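Local coordinates for protein arylesterase (Sulfolobus solfataricus, PDB 5L2P) that hydrolyses aromatic esters, p-nitrophenyl fatty acid esters and organophosphates such as paraoxon, as a member of the GDXG family of serine esterases, at residues Ala178-Val183 and Gln242-Thr247. Numbering follows the deposited sequence.
Sequences AQVPVV and QAIVVT
Q179 and A243 sit side by side on neighbouring parallel strands of the alpha/beta-hydrolase sheet, where 178-182 lies between 150-155 and 242-248. The segment axes differ in direction by 15° and approach to 4.8 Å. Four backbone hydrogen bonds join them: Q179 N gives to Q242 O, I244 N to Q179 O, V246 N to P181 O (3.3 Å) and V183 N to V246 O. One rung of this ladder is missing, because P181 has no N-H to offer; instead its ring carbon CD rests 3.4 Å from I244 O, and the CA atoms of P181 and V245 stand 5.3 Å apart, the widest pair in the register.

The side chains divide between the two faces of the sheet. Q179, A243, P181 and V245 share the face packed by helix 254-266. CG of Q179, set between its backbone N and carbonyl carbon (chi1 57°), lies alongside A243 CB at 3.7 Å, and the chain beyond it runs extended to an amide whose NE2 donates to P241 O. Replacing Q179 by an alanine removes the amide, which would probably leave P241 O without that donor and open a gap beside A243, Y260 and L264. Further along, P181 CG meets V245 CG2 at 3.9 Å. On the other face V180 CG1 runs alongside I244 CB at 4.1 Å, and V182 follows beside V246.

At the C-terminal end the contact borders the catalytic centre: the side chain of V183 touches D251 and H281, both inferred active-site residues. With CG1 anti to its carbonyl carbon (chi1 -62°), V183 also brings that methyl to 4.1 Å from T247 CA.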
loop_
_atom_site.group_PDB
_atom_site.type_symbol
_atom_site.label_atom_id
_atom_site.label_comp_id
_atom_site.label_asym_id
_atom_site.label_seq_id
_atom_site.Cartn_x
_atom_site.Cartn_y
_atom_site.Cartn_z
ATOM N N ALA A 178 6.706 -5.689 -29.956
ATOM C CA ALA A 178 6.676 -5.186 -28.588
ATOM C C ALA A 178 5.780 -3.964 -28.414
ATOM O O ALA A 178 5.416 -3.299 -29.365
ATOM C CB ALA A 178 8.078 -4.838 -28.141
ATOM N N GLN A 179 5.399 -3.704 -27.162
ATOM C CA GLN A 179 4.634 -2.507 -26.800
ATOM C C GLN A 179 5.195 -1.924 -25.508
ATOM O O GLN A 179 5.488 -2.655 -24.547
ATOM C CB GLN A 179 3.148 -2.856 -26.609
ATOM C CG GLN A 179 2.891 -3.935 -25.564
ATOM C CD GLN A 179 1.409 -4.063 -25.272
ATOM O OE1 GLN A 179 0.684 -3.043 -25.193
ATOM N NE2 GLN A 179 0.926 -5.322 -25.128
ATOM N N VAL A 180 5.330 -0.601 -25.482
ATOM C CA VAL A 180 5.897 0.073 -24.341
ATOM C C VAL A 180 5.023 1.235 -23.889
ATOM O O VAL A 180 5.319 2.381 -24.186
ATOM C CB VAL A 180 7.323 0.560 -24.640
ATOM C CG1 VAL A 180 8.004 1.078 -23.381
ATOM C CG2 VAL A 180 8.143 -0.594 -25.200
ATOM N N PRO A 181 3.938 0.928 -23.145
ATOM C CA PRO A 181 3.153 1.987 -22.527
ATOM C C PRO A 181 3.817 2.494 -21.264
ATOM O O PRO A 181 4.011 1.742 -20.298
ATOM C CB PRO A 181 1.814 1.306 -22.218
ATOM C CG PRO A 181 2.127 -0.139 -22.129
ATOM C CD PRO A 181 3.388 -0.413 -22.869
ATOM N N VAL A 182 4.166 3.773 -21.274
ATOM C CA VAL A 182 4.758 4.419 -20.126
ATOM C C VAL A 182 3.675 5.281 -19.469
ATOM O O VAL A 182 2.969 6.058 -20.123
ATOM C CB VAL A 182 5.921 5.292 -20.570
ATOM C CG1 VAL A 182 6.517 6.068 -19.391
ATOM C CG2 VAL A 182 6.965 4.433 -21.249
ATOM N N VAL A 183 3.561 5.147 -18.159
ATOM C CA VAL A 183 2.512 5.793 -17.388
ATOM C C VAL A 183 1.155 5.905 -18.122
ATOM O O VAL A 183 0.510 6.940 -18.077
ATOM C CB VAL A 183 2.990 7.148 -16.826
ATOM C CG1 VAL A 183 4.179 6.910 -15.867
ATOM C CG2 VAL A 183 3.358 8.133 -17.960
ATOM N N GLN A 242 4.641 -8.693 -26.477
ATOM C CA GLN A 242 5.499 -8.564 -25.317
ATOM C C GLN A 242 5.535 -7.093 -24.825
ATOM O O GLN A 242 5.788 -6.146 -25.631
ATOM C CB GLN A 242 6.890 -9.049 -25.748
ATOM C CG GLN A 242 7.979 -8.967 -24.703
ATOM C CD GLN A 242 9.312 -9.480 -25.237
ATOM O OE1 GLN A 242 9.465 -9.714 -26.449
ATOM N NE2 GLN A 242 10.282 -9.673 -24.334
ATOM N N ALA A 243 5.318 -6.896 -23.525
ATOM C CA ALA A 243 5.128 -5.558 -22.969
ATOM C C ALA A 243 6.189 -5.083 -21.982
ATOM O O ALA A 243 6.673 -5.847 -21.173
ATOM C CB ALA A 243 3.770 -5.468 -22.308
ATOM N N ILE A 244 6.515 -3.805 -22.048
ATOM C CA ILE A 244 7.267 -3.140 -21.002
ATOM C C ILE A 244 6.383 -2.012 -20.472
ATOM O O ILE A 244 6.271 -0.977 -21.099
ATOM C CB ILE A 244 8.589 -2.573 -21.544
ATOM C CG1 ILE A 244 9.444 -3.715 -22.084
ATOM C CG2 ILE A 244 9.350 -1.817 -20.461
ATOM C CD1 ILE A 244 10.643 -3.296 -22.910
ATOM N N VAL A 245 5.755 -2.221 -19.313
ATOM C CA VAL A 245 4.909 -1.205 -18.655
ATOM C C VAL A 245 5.654 -0.496 -17.531
ATOM O O VAL A 245 6.200 -1.111 -16.642
ATOM C CB VAL A 245 3.610 -1.795 -18.107
ATOM C CG1 VAL A 245 2.684 -0.721 -17.603
ATOM C CG2 VAL A 245 2.896 -2.599 -19.173
ATOM N N VAL A 246 5.673 0.834 -17.607
ATOM C CA VAL A 246 6.418 1.638 -16.658
ATOM C C VAL A 246 5.441 2.554 -15.941
ATOM O O VAL A 246 4.585 3.152 -16.581
ATOM C CB VAL A 246 7.502 2.461 -17.352
ATOM C CG1 VAL A 246 8.350 3.243 -16.334
ATOM C CG2 VAL A 246 8.392 1.549 -18.151
ATOM N N THR A 247 5.527 2.600 -14.609
ATOM C CA THR A 247 4.690 3.444 -13.817
ATOM C C THR A 247 5.546 4.361 -12.921
ATOM O O THR A 247 6.755 4.142 -12.750
ATOM C CB THR A 247 3.710 2.636 -12.958
ATOM O OG1 THR A 247 4.406 1.717 -12.103
ATOM C CG2 THR A 247 2.715 1.894 -13.824
#